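Local coordinates for D-xylonate dehydratase (Caulobacter crescentus, PDB 5OYN), which dehydrates D-xylonate to 2-dehydro-3-deoxy-D-arabinonate in D-xylose degradation, and D-gluconate about as efficiently, using a [2Fe-2S] cluster and magnesium, at residues Phe399-Ile409 and Ala502-Pro512; Ile451-Ala462 and Ile487-Gly496. All blocks are in the same frame, centred on the assembly; numbering follows the deposited sequence.

How the interactions relate
From the N terminus the chain first meets 399-409, then 451-462, 487-496 and finally 502-512. Interaction 2 closes first, over a short crossover that includes helix 480-484. Interaction 1 closes later, when 502-512 returns to 399-409. The loop of interaction 2 therefore lies wholly within that of interaction 1, and the two do not cross. Interaction 1 is an antiparallel pair in a small sheet. Interaction 2 is a parallel pair at one end, within the chain, of a mixed sheet. The two contacts meet where strands 492-494 and 507-511 are joined by backbone bonds of I507 with T492 and G494. S506 OG and T492 OG1 lie 2.7 Å apart, and F399 packs on L493.

Interaction 1: Phe399-Ile409 and Ala502-Pro512; sequences FDFAIMKSSVI and ADSPSILNASP
F399 packs on the second segment at the start of the contact. Its CG lies between the backbone N and the carbonyl carbon (chi1 43°), which brings the ring against A510 CB (3.7 Å from CD2) and, at CZ, I507 CG2. D400 and F401 both face S511. S511 O accepts a bond from F401 N and a weak one from D400 N, and S511 N bonds F401 O at 2.9 Å. This is a classic beta bulge. Between F401 and I403 the register shifts by one, with the extra residue on the 502-512 side opposite A402, a second bulge. A402 CB meets L508 O and I507 CG2. I403 pairs with L508 through two backbone bonds, the shorter from L508 N to I403 O (2.7 Å). Its CD1 reaches N509 ND2, whose hydrogen-bond partner is Q290. M404 has an extended chain: CG meets I507 CG1 at 3.6 Å, and CE ends beside P505, the centre of an inverse gamma turn. K405 N bonds S506 O at 3.1 Å. The K405 chain is also extended, and its NZ makes a weak bond to A502 O. R184 holds the D503 carboxylate by a salt bridge. The side chains of I409 and P505 cross at about a right angle, with I409 CG1 3.6 Å from P505 CB. Together these contacts form a bulged antiparallel ladder in the C-terminal family region. The A502 end is close to the active site: the A502 side chain lies about 10 Å from the bound magnesium and about 12 Å from the [2Fe-2S] cluster.

Interaction 2: Ile451-Ala462 and Ile487-Gly496; sequences IDERCILVIRGA and IMSLPTLGDG
L457, V458 and I459 run parallel to T492, L493 and G494. The backbone bonds form the usual parallel ladder. L457 N gives to P491 O at 3.0 Å, L457 O takes L493 N, and I459 N gives to L493 O. The last rung, D495 N to I459 O, is weak.

D495 then continues the contact with its side chain. With chi1 at 63°, CG is flanked by N and C of its own main chain, and the carboxylate faces two backbone N-H groups, of G461 and A462. OD2 receives G461 N at 3.1 Å through its syn lone pair. OD1 receives A462 N from above the carboxylate plane, also at 3.1 Å. OD2 has a further partner in S514 N. Three N-H groups thus grip this buried carboxylate, which would probably favour its charged form.

Apolar contacts lie on both faces. V458 and L493 lie side by side, with CG1 3.7 Å from CD2. I456 reaches over P491 CB with CG1 and CD1, and CD1 also nears L493 CB. On the other face L457 CD1 meets L490 CD1 at 4.1 Å, and L490 CD2 approaches E453 O, which is bonded to Y417 OH. I487 CD1 crosses the aliphatic part of E453, 3.4 Å from CG. G494 CA lies 3.8 Å from I459 CG2, close against the neighbouring strand.

Strands 455-460 and 492-494 and the intervening helix 480-484 make a beta-alpha-beta unit. Strand 426-435 flanks 455-460 on its other edge, and Y417 of helix 411-417 packs on L490 and P491.

Interaction 1: Phe399-Ile409 and Ala502-Pro512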
loop_
_atom_site.group_PDB
_atom_site.type_symbol
_atom_site.label_atom_id
_atom_site.label_comp_id
_atom_site.label_asym_id
_atom_site.label_seq_id
_atom_site.Cartn_x
_atom_site.Cartn_y
_atom_site.Cartn_z
ATOM N N PHE A 399 -16.760 0.814 -49.732
ATOM C CA PHE A 399 -16.612 -0.107 -48.616
ATOM C C PHE A 399 -17.918 -0.873 -48.495
ATOM O O PHE A 399 -18.994 -0.337 -48.789
ATOM C CB PHE A 399 -16.312 0.625 -47.299
ATOM C CG PHE A 399 -17.155 1.853 -47.090
ATOM C CD1 PHE A 399 -18.461 1.745 -46.623
ATOM C CD2 PHE A 399 -16.643 3.114 -47.375
ATOM C CE1 PHE A 399 -19.251 2.869 -46.455
ATOM C CE2 PHE A 399 -17.426 4.243 -47.205
ATOM C CZ PHE A 399 -18.735 4.121 -46.739
ATOM N N ASP A 400 -17.815 -2.126 -48.058
ATOM C CA ASP A 400 -19.013 -2.928 -47.868
ATOM C C ASP A 400 -19.726 -2.609 -46.563
ATOM O O ASP A 400 -20.926 -2.882 -46.447
ATOM C CB ASP A 400 -18.663 -4.416 -47.929
ATOM C CG ASP A 400 -17.913 -4.792 -49.206
ATOM O OD1 ASP A 400 -18.146 -4.143 -50.269
ATOM O OD2 ASP A 400 -17.090 -5.736 -49.130
ATOM N N PHE A 401 -19.021 -2.029 -45.591
ATOM C CA PHE A 401 -19.599 -1.703 -44.295
ATOM C C PHE A 401 -18.881 -0.490 -43.722
ATOM O O PHE A 401 -17.662 -0.353 -43.861
ATOM C CB PHE A 401 -19.503 -2.894 -43.326
ATOM C CG PHE A 401 -19.912 -2.571 -41.910
ATOM C CD1 PHE A 401 -21.208 -2.810 -41.481
ATOM C CD2 PHE A 401 -18.991 -2.053 -40.998
ATOM C CE1 PHE A 401 -21.600 -2.521 -40.185
ATOM C CE2 PHE A 401 -19.372 -1.755 -39.691
ATOM C CZ PHE A 401 -20.683 -1.991 -39.284
ATOM N N ALA A 402 -19.653 0.384 -43.087
ATOM C CA ALA A 402 -19.156 1.493 -42.286
ATOM C C ALA A 402 -20.340 1.985 -41.479
ATOM O O ALA A 402 -21.479 1.630 -41.771
ATOM C CB ALA A 402 -18.564 2.622 -43.129
ATOM N N ILE A 403 -20.065 2.780 -40.442
ATOM C CA ILE A 403 -21.128 3.339 -39.616
ATOM C C ILE A 403 -20.914 4.836 -39.476
ATOM O O ILE A 403 -19.782 5.334 -39.544
ATOM C CB ILE A 403 -21.206 2.670 -38.230
ATOM C CG1 ILE A 403 -19.848 2.712 -37.536
ATOM C CG2 ILE A 403 -21.705 1.243 -38.351
ATOM C CD1 ILE A 403 -19.921 2.273 -36.097
ATOM N N MET A 404 -22.017 5.555 -39.285
ATOM C CA MET A 404 -22.003 7.001 -39.134
ATOM C C MET A 404 -22.547 7.366 -37.762
ATOM O O MET A 404 -23.515 6.759 -37.293
ATOM C CB MET A 404 -22.830 7.674 -40.222
ATOM C CG MET A 404 -22.502 9.140 -40.461
ATOM S SD MET A 404 -23.946 10.005 -41.098
ATOM C CE MET A 404 -23.392 11.705 -41.142
ATOM N N LYS A 405 -21.919 8.345 -37.107
ATOM C CA LYS A 405 -22.352 8.740 -35.765
ATOM C C LYS A 405 -23.570 9.640 -35.909
ATOM O O LYS A 405 -23.466 10.857 -36.051
ATOM C CB LYS A 405 -21.234 9.424 -34.990
ATOM C CG LYS A 405 -21.359 9.213 -33.464
ATOM C CD LYS A 405 -20.088 9.574 -32.662
ATOM C CE LYS A 405 -20.431 9.808 -31.184
ATOM N NZ LYS A 405 -19.268 9.732 -30.229
ATOM N N SER A 406 -24.751 9.026 -35.871
ATOM C CA SER A 406 -25.975 9.791 -36.045
ATOM C C SER A 406 -26.248 10.694 -34.856
ATOM O O SER A 406 -26.841 11.766 -35.025
ATOM C CB SER A 406 -27.156 8.846 -36.248
ATOM O OG SER A 406 -26.760 7.726 -37.017
ATOM N N SER A 407 -25.850 10.271 -33.644
ATOM C CA SER A 407 -26.195 10.999 -32.421
ATOM C C SER A 407 -25.554 12.366 -32.361
ATOM O O SER A 407 -25.948 13.191 -31.535
ATOM C CB SER A 407 -25.776 10.212 -31.188
ATOM O OG SER A 407 -24.374 10.256 -31.028
ATOM N N VAL A 408 -24.622 12.640 -33.260
ATOM C CA VAL A 408 -23.724 13.774 -33.167
ATOM C C VAL A 408 -23.899 14.763 -34.322
ATOM O O VAL A 408 -23.232 15.807 -34.345
ATOM C CB VAL A 408 -22.281 13.240 -33.041
ATOM C CG1 VAL A 408 -21.237 14.168 -33.555
ATOM C CG2 VAL A 408 -22.014 12.851 -31.575
ATOM N N ILE A 409 -24.858 14.522 -35.219
ATOM C CA ILE A 409 -25.135 15.470 -36.291
ATOM C C ILE A 409 -25.598 16.785 -35.680
ATOM O O ILE A 409 -26.623 16.844 -34.990
ATOM C CB ILE A 409 -26.178 14.905 -37.268
ATOM C CG1 ILE A 409 -25.556 13.839 -38.171
ATOM C CG2 ILE A 409 -26.744 16.006 -38.133
ATOM C CD1 ILE A 409 -26.499 12.723 -38.514
ATOM N N ALA A 502 -15.542 12.102 -29.805
ATOM C CA ALA A 502 -15.670 13.016 -30.929
ATOM C C ALA A 502 -17.112 13.476 -31.078
ATOM O O ALA A 502 -18.054 12.721 -30.815
ATOM C CB ALA A 502 -15.190 12.365 -32.224
ATOM N N ASP A 503 -17.270 14.739 -31.467
ATOM C CA ASP A 503 -18.552 15.327 -31.844
ATOM C C ASP A 503 -18.615 15.555 -33.359
ATOM O O ASP A 503 -19.219 16.519 -33.844
ATOM C CB ASP A 503 -18.794 16.630 -31.084
ATOM C CG ASP A 503 -17.623 17.600 -31.201
ATOM O OD1 ASP A 503 -16.506 17.156 -31.564
ATOM O OD2 ASP A 503 -17.814 18.809 -30.933
ATOM N N SER A 504 -18.009 14.641 -34.122
ATOM C CA SER A 504 -17.999 14.675 -35.578
ATOM C C SER A 504 -18.919 13.586 -36.103
ATOM O O SER A 504 -18.713 12.412 -35.755
ATOM C CB SER A 504 -16.585 14.462 -36.114
ATOM O OG SER A 504 -15.741 15.537 -35.776
ATOM N N PRO A 505 -19.932 13.901 -36.938
ATOM C CA PRO A 505 -20.797 12.847 -37.506
ATOM C C PRO A 505 -20.097 12.080 -38.621
ATOM O O PRO A 505 -20.489 12.123 -39.778
ATOM C CB PRO A 505 -22.003 13.650 -38.012
ATOM C CG PRO A 505 -21.430 14.976 -38.389
ATOM C CD PRO A 505 -20.270 15.241 -37.450
ATOM N N SER A 506 -19.033 11.375 -38.268
ATOM C CA SER A 506 -18.170 10.790 -39.277
ATOM C C SER A 506 -18.724 9.463 -39.766
ATOM O O SER A 506 -19.530 8.809 -39.101
ATOM C CB SER A 506 -16.759 10.572 -38.728
ATOM O OG SER A 506 -16.161 11.784 -38.309
ATOM N N ILE A 507 -18.260 9.062 -40.947
ATOM C CA ILE A 507 -18.463 7.718 -41.472
ATOM C C ILE A 507 -17.191 6.924 -41.188
ATOM O O ILE A 507 -16.111 7.258 -41.692
ATOM C CB ILE A 507 -18.801 7.747 -42.970
ATOM C CG1 ILE A 507 -20.203 8.309 -43.167
ATOM C CG2 ILE A 507 -18.746 6.340 -43.567
ATOM C CD1 ILE A 507 -20.276 9.362 -44.234
ATOM N N LEU A 508 -17.322 5.869 -40.387
ATOM C CA LEU A 508 -16.185 5.291 -39.686
ATOM C C LEU A 508 -16.107 3.795 -39.906
ATOM O O LEU A 508 -17.089 3.149 -40.278
ATOM C CB LEU A 508 -16.274 5.528 -38.174
ATOM C CG LEU A 508 -16.207 6.980 -37.761
ATOM C CD1 LEU A 508 -17.374 7.281 -36.866
ATOM C CD2 LEU A 508 -14.900 7.206 -37.056
ATOM N N ASN A 509 -14.920 3.259 -39.602
ATOM C CA ASN A 509 -14.664 1.818 -39.542
ATOM C C ASN A 509 -14.868 1.151 -40.899
ATOM O O ASN A 509 -15.295 -0.007 -40.973
ATOM C CB ASN A 509 -15.536 1.134 -38.478
ATOM C CG ASN A 509 -15.427 1.793 -37.108
ATOM O OD1 ASN A 509 -14.486 2.544 -36.831
ATOM N ND2 ASN A 509 -16.394 1.507 -36.241
ATOM N N ALA A 510 -14.563 1.878 -41.976
ATOM C CA ALA A 510 -14.884 1.407 -43.318
ATOM C C ALA A 510 -14.114 0.133 -43.623
ATOM O O ALA A 510 -12.880 0.120 -43.594
ATOM C CB ALA A 510 -14.565 2.486 -44.352
ATOM N N SER A 511 -14.850 -0.942 -43.893
ATOM C CA SER A 511 -14.282 -2.238 -44.215
ATOM C C SER A 511 -14.755 -2.693 -45.594
ATOM O O SER A 511 -15.924 -2.491 -45.945
ATOM C CB SER A 511 -14.668 -3.285 -43.157
ATOM O OG SER A 511 -14.618 -2.728 -41.862
ATOM N N PRO A 512 -13.867 -3.288 -46.410
ATOM C CA PRO A 512 -12.462 -3.483 -46.035
ATOM C C PRO A 512 -11.648 -2.211 -46.237
ATOM O O PRO A 512 -11.968 -1.399 -47.113
ATOM C CB PRO A 512 -11.989 -4.602 -46.976
ATOM C CG PRO A 512 -13.047 -4.689 -48.088
ATOM C CD PRO A 512 -14.140 -3.713 -47.797
HETATM O O HOH W 1 -21.812 17.696 -33.762
#

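Interaction 2: Ile451-Ala462 and Ile487-Gly496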
loop_
_atom_site.group_PDB
_atom_site.type_symbol
_atom_site.label_atom_id
_atom_site.label_comp_id
_atom_site.label_asym_id
_atom_site.label_seq_id
_atom_site.Cartn_x
_atom_site.Cartn_y
_atom_site.Cartn_z
ATOM N N ILE A 451 -10.565 24.145 -50.861
ATOM C CA ILE A 451 -11.586 23.456 -50.081
ATOM C C ILE A 451 -12.708 24.437 -49.768
ATOM O O ILE A 451 -12.463 25.624 -49.520
ATOM C CB ILE A 451 -10.965 22.863 -48.799
ATOM C CG1 ILE A 451 -9.706 22.054 -49.145
ATOM C CG2 ILE A 451 -11.969 21.997 -48.056
ATOM C CD1 ILE A 451 -9.257 21.081 -48.060
ATOM N N ASP A 452 -13.946 23.957 -49.806
ATOM C CA ASP A 452 -15.088 24.798 -49.457
ATOM C C ASP A 452 -16.166 23.916 -48.840
ATOM O O ASP A 452 -15.974 22.712 -48.648
ATOM C CB ASP A 452 -15.609 25.584 -50.670
ATOM C CG ASP A 452 -15.966 24.688 -51.875
ATOM O OD1 ASP A 452 -16.297 23.487 -51.701
ATOM O OD2 ASP A 452 -15.921 25.206 -53.018
ATOM N N GLU A 453 -17.323 24.523 -48.573
ATOM C CA GLU A 453 -18.371 23.884 -47.786
ATOM C C GLU A 453 -18.902 22.588 -48.393
ATOM O O GLU A 453 -19.568 21.824 -47.688
ATOM C CB GLU A 453 -19.507 24.877 -47.592
ATOM C CG GLU A 453 -19.031 26.299 -47.786
ATOM C CD GLU A 453 -20.168 27.289 -47.780
ATOM O OE1 GLU A 453 -19.939 28.456 -47.375
ATOM O OE2 GLU A 453 -21.290 26.891 -48.167
ATOM N N ARG A 454 -18.634 22.306 -49.667
ATOM C CA ARG A 454 -19.197 21.122 -50.305
ATOM C C ARG A 454 -18.159 20.022 -50.519
ATOM O O ARG A 454 -18.343 19.159 -51.385
ATOM C CB ARG A 454 -19.875 21.492 -51.628
ATOM C CG ARG A 454 -20.617 22.831 -51.611
ATOM C CD ARG A 454 -21.853 22.815 -50.722
ATOM N NE ARG A 454 -22.576 21.543 -50.784
ATOM C CZ ARG A 454 -23.724 21.307 -50.148
ATOM N NH1 ARG A 454 -24.289 22.263 -49.411
ATOM N NH2 ARG A 454 -24.310 20.116 -50.248
ATOM N N CYS A 455 -17.086 20.019 -49.734
ATOM C CA CYS A 455 -16.104 18.943 -49.762
ATOM C C CYS A 455 -16.398 17.926 -48.662
ATOM O O CYS A 455 -17.198 18.163 -47.756
ATOM C CB CYS A 455 -14.686 19.504 -49.619
ATOM S SG CYS A 455 -14.378 20.942 -50.690
ATOM N N ILE A 456 -15.751 16.767 -48.768
ATOM C CA ILE A 456 -15.811 15.730 -47.743
ATOM C C ILE A 456 -14.388 15.235 -47.489
ATOM O O ILE A 456 -13.709 14.774 -48.415
ATOM C CB ILE A 456 -16.750 14.570 -48.135
ATOM C CG1 ILE A 456 -16.598 13.403 -47.160
ATOM C CG2 ILE A 456 -16.509 14.112 -49.579
ATOM C CD1 ILE A 456 -17.722 12.411 -47.234
ATOM N N LEU A 457 -13.932 15.343 -46.242
ATOM C CA LEU A 457 -12.559 14.988 -45.913
ATOM C C LEU A 457 -12.438 13.485 -45.698
ATOM O O LEU A 457 -13.211 12.882 -44.944
ATOM C CB LEU A 457 -12.089 15.763 -44.687
ATOM C CG LEU A 457 -12.354 17.273 -44.808
ATOM C CD1 LEU A 457 -12.192 17.970 -43.463
ATOM C CD2 LEU A 457 -11.464 17.923 -45.872
ATOM N N VAL A 458 -11.485 12.881 -46.390
ATOM C CA VAL A 458 -11.347 11.437 -46.445
ATOM C C VAL A 458 -9.933 11.092 -46.020
ATOM O O VAL A 458 -8.972 11.750 -46.438
ATOM C CB VAL A 458 -11.650 10.881 -47.860
ATOM C CG1 VAL A 458 -11.352 9.389 -47.939
ATOM C CG2 VAL A 458 -13.094 11.136 -48.240
ATOM N N ILE A 459 -9.805 10.068 -45.180
ATOM C CA ILE A 459 -8.514 9.601 -44.704
ATOM C C ILE A 459 -8.465 8.094 -44.898
ATOM O O ILE A 459 -9.465 7.403 -44.677
ATOM C CB ILE A 459 -8.281 9.995 -43.225
ATOM C CG1 ILE A 459 -6.900 9.539 -42.748
ATOM C CG2 ILE A 459 -9.386 9.445 -42.333
ATOM C CD1 ILE A 459 -6.337 10.396 -41.639
ATOM N N ARG A 460 -7.312 7.589 -45.338
ATOM C CA ARG A 460 -7.153 6.170 -45.625
ATOM C C ARG A 460 -5.799 5.692 -45.121
ATOM O O ARG A 460 -4.875 6.483 -44.910
ATOM C CB ARG A 460 -7.288 5.866 -47.128
ATOM C CG ARG A 460 -6.268 6.591 -48.001
ATOM C CD ARG A 460 -5.843 5.773 -49.222
ATOM N NE ARG A 460 -5.178 6.635 -50.201
ATOM C CZ ARG A 460 -5.738 7.068 -51.329
ATOM N NH1 ARG A 460 -6.974 6.706 -51.639
ATOM N NH2 ARG A 460 -5.059 7.864 -52.148
ATOM N N GLY A 461 -5.690 4.375 -44.955
ATOM C CA GLY A 461 -4.516 3.762 -44.378
ATOM C C GLY A 461 -4.519 3.684 -42.869
ATOM O O GLY A 461 -3.475 3.372 -42.274
ATOM N N ALA A 462 -5.661 3.955 -42.231
ATOM C CA ALA A 462 -5.774 3.989 -40.779
ATOM C C ALA A 462 -6.566 2.804 -40.233
ATOM O O ALA A 462 -7.120 2.878 -39.128
ATOM C CB ALA A 462 -6.399 5.310 -40.325
ATOM N N ILE A 487 -17.721 27.821 -40.233
ATOM C CA ILE A 487 -18.112 26.499 -40.704
ATOM C C ILE A 487 -17.370 25.487 -39.843
ATOM O O ILE A 487 -16.182 25.235 -40.040
ATOM C CB ILE A 487 -17.816 26.322 -42.192
ATOM C CG1 ILE A 487 -18.790 27.192 -42.989
ATOM C CG2 ILE A 487 -17.914 24.842 -42.595
ATOM C CD1 ILE A 487 -18.667 27.048 -44.469
ATOM N N MET A 488 -18.080 24.901 -38.882
ATOM C CA MET A 488 -17.397 24.190 -37.807
ATOM C C MET A 488 -17.053 22.754 -38.177
ATOM O O MET A 488 -16.089 22.199 -37.643
ATOM C CB MET A 488 -18.248 24.226 -36.537
ATOM C CG MET A 488 -18.391 25.622 -35.940
ATOM S SD MET A 488 -16.839 26.551 -36.008
ATOM C CE MET A 488 -15.881 25.672 -34.771
ATOM N N SER A 489 -17.806 22.139 -39.081
ATOM C CA SER A 489 -17.512 20.774 -39.481
ATOM C C SER A 489 -17.864 20.577 -40.950
ATOM O O SER A 489 -18.832 21.158 -41.450
ATOM C CB SER A 489 -18.276 19.768 -38.615
ATOM O OG SER A 489 -19.622 20.165 -38.439
ATOM N N LEU A 490 -17.055 19.775 -41.630
ATOM C CA LEU A 490 -17.382 19.210 -42.921
ATOM C C LEU A 490 -17.592 17.712 -42.787
ATOM O O LEU A 490 -17.186 17.107 -41.789
ATOM C CB LEU A 490 -16.286 19.499 -43.958
ATOM C CG LEU A 490 -15.916 20.977 -44.085
ATOM C CD1 LEU A 490 -14.542 21.123 -44.724
ATOM C CD2 LEU A 490 -16.991 21.786 -44.839
ATOM N N PRO A 491 -18.271 17.086 -43.749
ATOM C CA PRO A 491 -18.455 15.637 -43.681
ATOM C C PRO A 491 -17.113 14.925 -43.698
ATOM O O PRO A 491 -16.130 15.410 -44.265
ATOM C CB PRO A 491 -19.292 15.314 -44.925
ATOM C CG PRO A 491 -19.353 16.575 -45.717
ATOM C CD PRO A 491 -19.139 17.696 -44.767
ATOM N N THR A 492 -17.076 13.773 -43.035
ATOM C CA THR A 492 -15.829 13.080 -42.761
ATOM C C THR A 492 -16.035 11.601 -43.017
ATOM O O THR A 492 -17.117 11.059 -42.761
ATOM C CB THR A 492 -15.350 13.311 -41.313
ATOM O OG1 THR A 492 -16.479 13.350 -40.426
ATOM C CG2 THR A 492 -14.577 14.623 -41.196
ATOM N N LEU A 493 -14.993 10.958 -43.545
ATOM C CA LEU A 493 -15.062 9.539 -43.858
ATOM C C LEU A 493 -13.650 8.973 -43.885
ATOM O O LEU A 493 -12.722 9.648 -44.337
ATOM C CB LEU A 493 -15.768 9.314 -45.201
ATOM C CG LEU A 493 -15.640 7.930 -45.838
ATOM C CD1 LEU A 493 -16.959 7.561 -46.444
ATOM C CD2 LEU A 493 -14.562 7.930 -46.908
ATOM N N GLY A 494 -13.497 7.741 -43.403
ATOM C CA GLY A 494 -12.195 7.092 -43.422
ATOM C C GLY A 494 -12.299 5.640 -43.011
ATOM O O GLY A 494 -13.338 5.184 -42.519
ATOM N N ASP A 495 -11.199 4.911 -43.225
ATOM C CA ASP A 495 -11.119 3.499 -42.859
ATOM C C ASP A 495 -10.526 3.289 -41.466
ATOM O O ASP A 495 -10.280 2.139 -41.073
ATOM C CB ASP A 495 -10.318 2.704 -43.908
ATOM C CG ASP A 495 -8.856 3.147 -44.014
ATOM O OD1 ASP A 495 -8.516 4.232 -43.490
ATOM O OD2 ASP A 495 -8.042 2.409 -44.624
ATOM N N GLY A 496 -10.289 4.371 -40.726
ATOM C CA GLY A 496 -9.928 4.310 -39.332
ATOM C C GLY A 496 -11.106 4.611 -38.426
ATOM O O GLY A 496 -12.274 4.482 -38.811
#